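Local coordinates for protein TRAP dicarboxylate transporter-DctP subunit (PDB 4N6D) that probably serves as the periplasmic solute-binding subunit of a TRAP transporter, capturing a small solute, possibly a dicarboxylate, for uptake, at residues 70-82 with 87-101. Numbering follows the deposited sequence.
Sequences GSTLLGAKNTLRG and QADIGCVSLAYHPGV. With I3C (5-amino-2,4,6-triiodobenzene-1,3-dicarboxylic acid), chain C; EDO (1,2-ethanediol), chain E.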
loop_
_atom_site.group_PDB
_atom_site.type_symbol
_atom_site.label_atom_id
_atom_site.label_comp_id
_atom_site.label_asym_id
_atom_site.label_seq_id
_atom_site.Cartn_x
_atom_site.Cartn_y
_atom_site.Cartn_z
ATOM N N GLY A 70 11.979 9.780 -6.966
ATOM C CA GLY A 70 13.198 9.609 -6.216
ATOM C C GLY A 70 13.621 10.808 -5.386
ATOM O O GLY A 70 14.814 11.067 -5.198
ATOM N N SER A 71 12.629 11.532 -4.874
ATOM C CA SER A 71 12.864 12.545 -3.861
ATOM C C SER A 71 13.684 13.711 -4.401
ATOM O O SER A 71 14.391 14.397 -3.651
ATOM C CB SER A 71 13.550 11.929 -2.637
ATOM O OG SER A 71 12.675 11.053 -1.940
ATOM N N THR A 72 13.555 13.961 -5.698
ATOM C CA THR A 72 14.325 15.040 -6.326
ATOM C C THR A 72 13.741 16.432 -6.116
ATOM O O THR A 72 14.420 17.423 -6.342
ATOM C CB THR A 72 14.527 14.834 -7.817
ATOM O OG1 THR A 72 13.280 14.603 -8.487
ATOM C CG2 THR A 72 15.500 13.658 -8.058
ATOM N N LEU A 73 12.487 16.516 -5.698
ATOM C CA LEU A 73 11.914 17.808 -5.323
ATOM C C LEU A 73 11.533 17.781 -3.845
ATOM O O LEU A 73 12.044 18.569 -3.067
ATOM C CB LEU A 73 10.707 18.117 -6.199
ATOM C CG LEU A 73 9.941 19.417 -5.965
ATOM C CD1 LEU A 73 10.855 20.610 -6.014
ATOM C CD2 LEU A 73 8.783 19.542 -6.998
ATOM N N LEU A 74 10.629 16.879 -3.468
ATOM C CA LEU A 74 10.317 16.621 -2.064
ATOM C C LEU A 74 10.504 15.132 -1.783
ATOM O O LEU A 74 10.297 14.295 -2.655
ATOM C CB LEU A 74 8.878 17.016 -1.724
ATOM C CG LEU A 74 8.439 18.445 -1.991
ATOM C CD1 LEU A 74 6.947 18.608 -1.749
ATOM C CD2 LEU A 74 9.221 19.369 -1.114
ATOM N N GLY A 75 10.902 14.798 -0.569
ATOM C CA GLY A 75 11.065 13.409 -0.188
ATOM C C GLY A 75 10.170 13.041 0.980
ATOM O O GLY A 75 9.187 13.713 1.264
ATOM N N ALA A 76 10.538 11.972 1.679
ATOM C CA ALA A 76 9.751 11.482 2.802
ATOM C C ALA A 76 9.597 12.534 3.893
ATOM O O ALA A 76 8.554 12.589 4.554
ATOM C CB ALA A 76 10.404 10.219 3.378
ATOM N N LYS A 77 10.622 13.356 4.075
ATOM C CA LYS A 77 10.668 14.281 5.209
ATOM C C LYS A 77 9.835 15.539 4.997
ATOM O O LYS A 77 9.531 16.250 5.947
ATOM C CB LYS A 77 12.091 14.711 5.484
ATOM C CG LYS A 77 12.650 15.606 4.416
ATOM C CD LYS A 77 14.068 16.051 4.702
ATOM C CE LYS A 77 14.550 16.989 3.605
ATOM N NZ LYS A 77 16.036 17.095 3.545
ATOM N N ASN A 78 9.472 15.839 3.759
ATOM C CA ASN A 78 8.886 17.149 3.512
ATOM C C ASN A 78 7.824 17.195 2.410
ATOM O O ASN A 78 7.504 18.261 1.902
ATOM C CB ASN A 78 9.989 18.151 3.197
ATOM C CG ASN A 78 10.793 17.768 1.979
ATOM O OD1 ASN A 78 10.518 16.779 1.324
ATOM N ND2 ASN A 78 11.824 18.563 1.677
ATOM N N THR A 79 7.227 16.054 2.074
ATOM C CA THR A 79 6.181 16.054 1.064
ATOM C C THR A 79 4.912 16.730 1.578
ATOM O O THR A 79 4.328 17.560 0.886
ATOM C CB THR A 79 5.876 14.626 0.577
ATOM O OG1 THR A 79 6.938 14.190 -0.277
ATOM C CG2 THR A 79 4.584 14.597 -0.221
ATOM N N LEU A 80 4.473 16.407 2.790
ATOM C CA LEU A 80 3.252 17.050 3.321
ATOM C C LEU A 80 3.396 18.543 3.448
ATOM O O LEU A 80 2.583 19.331 2.937
ATOM C CB LEU A 80 2.878 16.489 4.690
ATOM C CG LEU A 80 2.068 15.212 4.683
ATOM C CD1 LEU A 80 1.915 14.715 6.113
ATOM C CD2 LEU A 80 0.697 15.436 4.056
ATOM N N ARG A 81 4.436 18.980 4.135
ATOM C CA ARG A 81 4.616 20.405 4.315
ATOM C C ARG A 81 4.936 21.082 2.991
ATOM O O ARG A 81 4.477 22.188 2.693
ATOM C CB ARG A 81 5.742 20.678 5.303
ATOM C CG ARG A 81 5.745 22.093 5.801
ATOM C CD ARG A 81 4.512 22.383 6.665
ATOM N NE ARG A 81 4.497 23.800 7.015
ATOM C CZ ARG A 81 3.423 24.576 7.002
ATOM N NH1 ARG A 81 2.235 24.079 6.688
ATOM N NH2 ARG A 81 3.553 25.852 7.327
ATOM N N GLY A 82 5.742 20.406 2.181
ATOM C CA GLY A 82 6.116 20.949 0.889
ATOM C C GLY A 82 4.952 21.191 -0.048
ATOM O O GLY A 82 4.890 22.196 -0.752
ATOM N N GLN A 87 5.687 24.199 -2.602
ATOM C CA GLN A 87 6.982 23.844 -3.159
ATOM C C GLN A 87 6.828 22.842 -4.286
ATOM O O GLN A 87 7.633 22.823 -5.234
ATOM C CB GLN A 87 7.876 23.228 -2.105
ATOM C CG GLN A 87 8.499 24.200 -1.180
ATOM C CD GLN A 87 9.413 23.490 -0.223
ATOM O OE1 GLN A 87 10.381 22.851 -0.640
ATOM N NE2 GLN A 87 9.093 23.558 1.062
ATOM N N ALA A 88 5.811 21.984 -4.158
ATOM C CA ALA A 88 5.347 21.159 -5.258
ATOM C C ALA A 88 3.849 21.325 -5.325
ATOM O O ALA A 88 3.211 21.578 -4.306
ATOM C CB ALA A 88 5.684 19.692 -5.056
ATOM N N ASP A 89 3.278 21.194 -6.518
ATOM C CA ASP A 89 1.830 21.249 -6.651
ATOM C C ASP A 89 1.155 19.981 -6.151
ATOM O O ASP A 89 0.055 20.035 -5.603
ATOM C CB ASP A 89 1.406 21.523 -8.098
ATOM C CG ASP A 89 1.929 22.875 -8.605
ATOM O OD1 ASP A 89 1.443 23.922 -8.113
ATOM O OD2 ASP A 89 2.831 22.879 -9.475
ATOM N N ILE A 90 1.825 18.856 -6.343
ATOM C CA ILE A 90 1.271 17.538 -6.073
ATOM C C ILE A 90 2.334 16.690 -5.438
ATOM O O ILE A 90 3.525 16.853 -5.720
ATOM C CB ILE A 90 0.825 16.849 -7.398
ATOM C CG1 ILE A 90 -0.227 17.685 -8.113
ATOM C CG2 ILE A 90 0.321 15.419 -7.126
ATOM C CD1 ILE A 90 -0.478 17.193 -9.558
ATOM N N GLY A 91 1.929 15.807 -4.543
ATOM C CA GLY A 91 2.865 14.898 -3.905
ATOM C C GLY A 91 2.211 13.586 -3.508
ATOM O O GLY A 91 0.982 13.498 -3.415
ATOM N N CYS A 92 3.058 12.583 -3.288
ATOM C CA CYS A 92 2.661 11.218 -2.904
ATOM C C CYS A 92 3.014 10.939 -1.452
ATOM O O CYS A 92 4.189 11.046 -1.037
ATOM C CB CYS A 92 3.375 10.215 -3.787
ATOM S SG CYS A 92 2.909 8.482 -3.430
ATOM N N VAL A 93 1.997 10.571 -0.683
ATOM C CA VAL A 93 2.159 10.314 0.738
ATOM C C VAL A 93 1.890 8.852 1.076
ATOM O O VAL A 93 0.847 8.316 0.733
ATOM C CB VAL A 93 1.230 11.203 1.562
ATOM C CG1 VAL A 93 1.370 10.899 3.053
ATOM C CG2 VAL A 93 1.506 12.692 1.277
ATOM N N SER A 94 2.833 8.221 1.771
ATOM C CA SER A 94 2.625 6.905 2.366
ATOM C C SER A 94 2.079 7.133 3.766
ATOM O O SER A 94 2.794 7.587 4.645
ATOM C CB SER A 94 3.944 6.135 2.432
ATOM O OG SER A 94 3.761 4.866 3.050
ATOM N N LEU A 95 0.802 6.838 3.983
ATOM C CA LEU A 95 0.166 7.261 5.227
ATOM C C LEU A 95 0.825 6.676 6.477
ATOM O O LEU A 95 0.867 7.330 7.512
ATOM C CB LEU A 95 -1.328 6.927 5.237
ATOM C CG LEU A 95 -2.143 7.333 4.009
ATOM C CD1 LEU A 95 -3.635 7.020 4.271
ATOM C CD2 LEU A 95 -1.982 8.814 3.658
ATOM N N ALA A 96 1.293 5.441 6.375
ATOM C CA ALA A 96 1.874 4.728 7.503
ATOM C C ALA A 96 3.104 5.420 8.071
ATOM O O ALA A 96 3.466 5.179 9.220
ATOM C CB ALA A 96 2.236 3.286 7.101
ATOM N N TYR A 97 3.772 6.250 7.264
ATOM C CA TYR A 97 4.969 6.954 7.713
ATOM C C TYR A 97 4.655 8.138 8.630
ATOM O O TYR A 97 5.569 8.733 9.213
ATOM C CB TYR A 97 5.778 7.442 6.499
ATOM C CG TYR A 97 7.145 8.024 6.833
ATOM C CD1 TYR A 97 8.082 7.275 7.527
ATOM C CD2 TYR A 97 7.489 9.311 6.461
ATOM C CE1 TYR A 97 9.320 7.796 7.844
ATOM C CE2 TYR A 97 8.745 9.838 6.768
ATOM C CZ TYR A 97 9.651 9.069 7.457
ATOM O OH TYR A 97 10.902 9.575 7.789
ATOM N N HIS A 98 3.368 8.478 8.774
ATOM C CA HIS A 98 2.940 9.648 9.544
ATOM C C HIS A 98 1.883 9.286 10.573
ATOM O O HIS A 98 0.753 9.711 10.474
ATOM C CB HIS A 98 2.350 10.696 8.601
ATOM C CG HIS A 98 3.219 10.980 7.428
ATOM N ND1 HIS A 98 4.302 11.839 7.489
ATOM C CD2 HIS A 98 3.215 10.472 6.176
ATOM C CE1 HIS A 98 4.899 11.865 6.313
ATOM N NE2 HIS A 98 4.263 11.040 5.499
ATOM N N PRO A 99 2.253 8.484 11.574
ATOM C CA PRO A 99 1.264 8.099 12.594
ATOM C C PRO A 99 0.659 9.277 13.315
ATOM O O PRO A 99 1.376 10.178 13.766
ATOM C CB PRO A 99 2.050 7.229 13.578
ATOM C CG PRO A 99 3.459 7.264 13.154
ATOM C CD PRO A 99 3.619 8.046 11.900
ATOM N N GLY A 100 -0.664 9.260 13.400
ATOM C CA GLY A 100 -1.406 10.311 14.061
ATOM C C GLY A 100 -1.957 11.342 13.098
ATOM O O GLY A 100 -2.882 12.062 13.446
ATOM N N VAL A 101 -1.410 11.401 11.892
ATOM C CA VAL A 101 -1.788 12.445 10.956
ATOM C C VAL A 101 -3.057 12.038 10.178
ATOM O O VAL A 101 -3.798 12.906 9.704
ATOM C CB VAL A 101 -0.637 12.733 10.017
ATOM C CG1 VAL A 101 -1.006 13.779 8.993
ATOM C CG2 VAL A 101 0.589 13.181 10.823
HETATM I I3 I3C C . -4.863 30.347 7.631
HETATM I I2 I3C C . -1.445 25.349 8.087
HETATM I I1 I3C C . 0.642 30.205 5.280
HETATM O O8 I3C C . -1.951 32.215 6.940
HETATM O O9 I3C C . -2.571 31.518 4.944
HETATM C C10 I3C C . 0.521 27.259 6.499
HETATM N N13 I3C C . -3.997 27.305 8.444
HETATM C C1 I3C C . -2.068 29.890 6.589
HETATM C C6 I3C C . -3.088 29.267 7.282
HETATM C C5 I3C C . -2.953 27.964 7.730
HETATM C C4 I3C C . -1.764 27.324 7.473
HETATM C C3 I3C C . -0.754 27.951 6.776
HETATM C C2 I3C C . -0.892 29.239 6.339
HETATM C C7 I3C C . -2.208 31.287 6.125
HETATM O O11 I3C C . 0.692 26.610 5.435
HETATM O O12 I3C C . 1.430 27.351 7.358
HETATM C C1 EDO E . 6.147 10.060 2.599
HETATM O O1 EDO E . 4.924 9.569 3.143
HETATM C C2 EDO E . 5.789 11.397 1.986
HETATM O O2 EDO E . 5.019 12.109 2.971
HETATM O O HOH W 1 6.269 12.253 -2.241
#
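L80 lays its CD1 over one face of the H98 imidazole, a CH-pi contact with CD1 4.1 Å from the ring centroid. The other face of this ring meets CB of Y97. CD2 of L80 crosses to V93, and CD1 also touches V101. T79 CG2, anti to the backbone N (chi1 -74° for OG1), points at the strand, 4.1 Å from G91 CA, where glycine leaves room for the methyl. The same rotation sets T79 OG1 beside its own backbone N, where it donates to G75 O at 2.8 Å. A water links T79 OG1 to C92 O, donating to both. On the other flank, A88 CB packs against L73 CD2 and L74 CD1. Just past the end of the helix, Q87 N gives a weak bond to G82 O (2.8 Å, 128°).

An ethanediol, probably from crystallisation, lies among T79, S94 and H98. S94 N donates to its O1. H98 NE2 hydrogen-bonds both hydroxyl oxygens, O2 at 2.8 Å and O1 at 2.9 Å. G75 N is held by N78 OD1 (2.8 Å), which helps hold the loop ahead of the helix. R81 leads away from 87-101. Its NH2 gives I3C O12 a nearly straight bond (2.6 Å, 177°), and NH1 reaches O11 of the same carboxylate.

In this periplasmic binding protein fold, helix 79-85 packs on strand 90-94, between strands 30-35 and 234-240. L74 reaches A35 and L80 reaches I238.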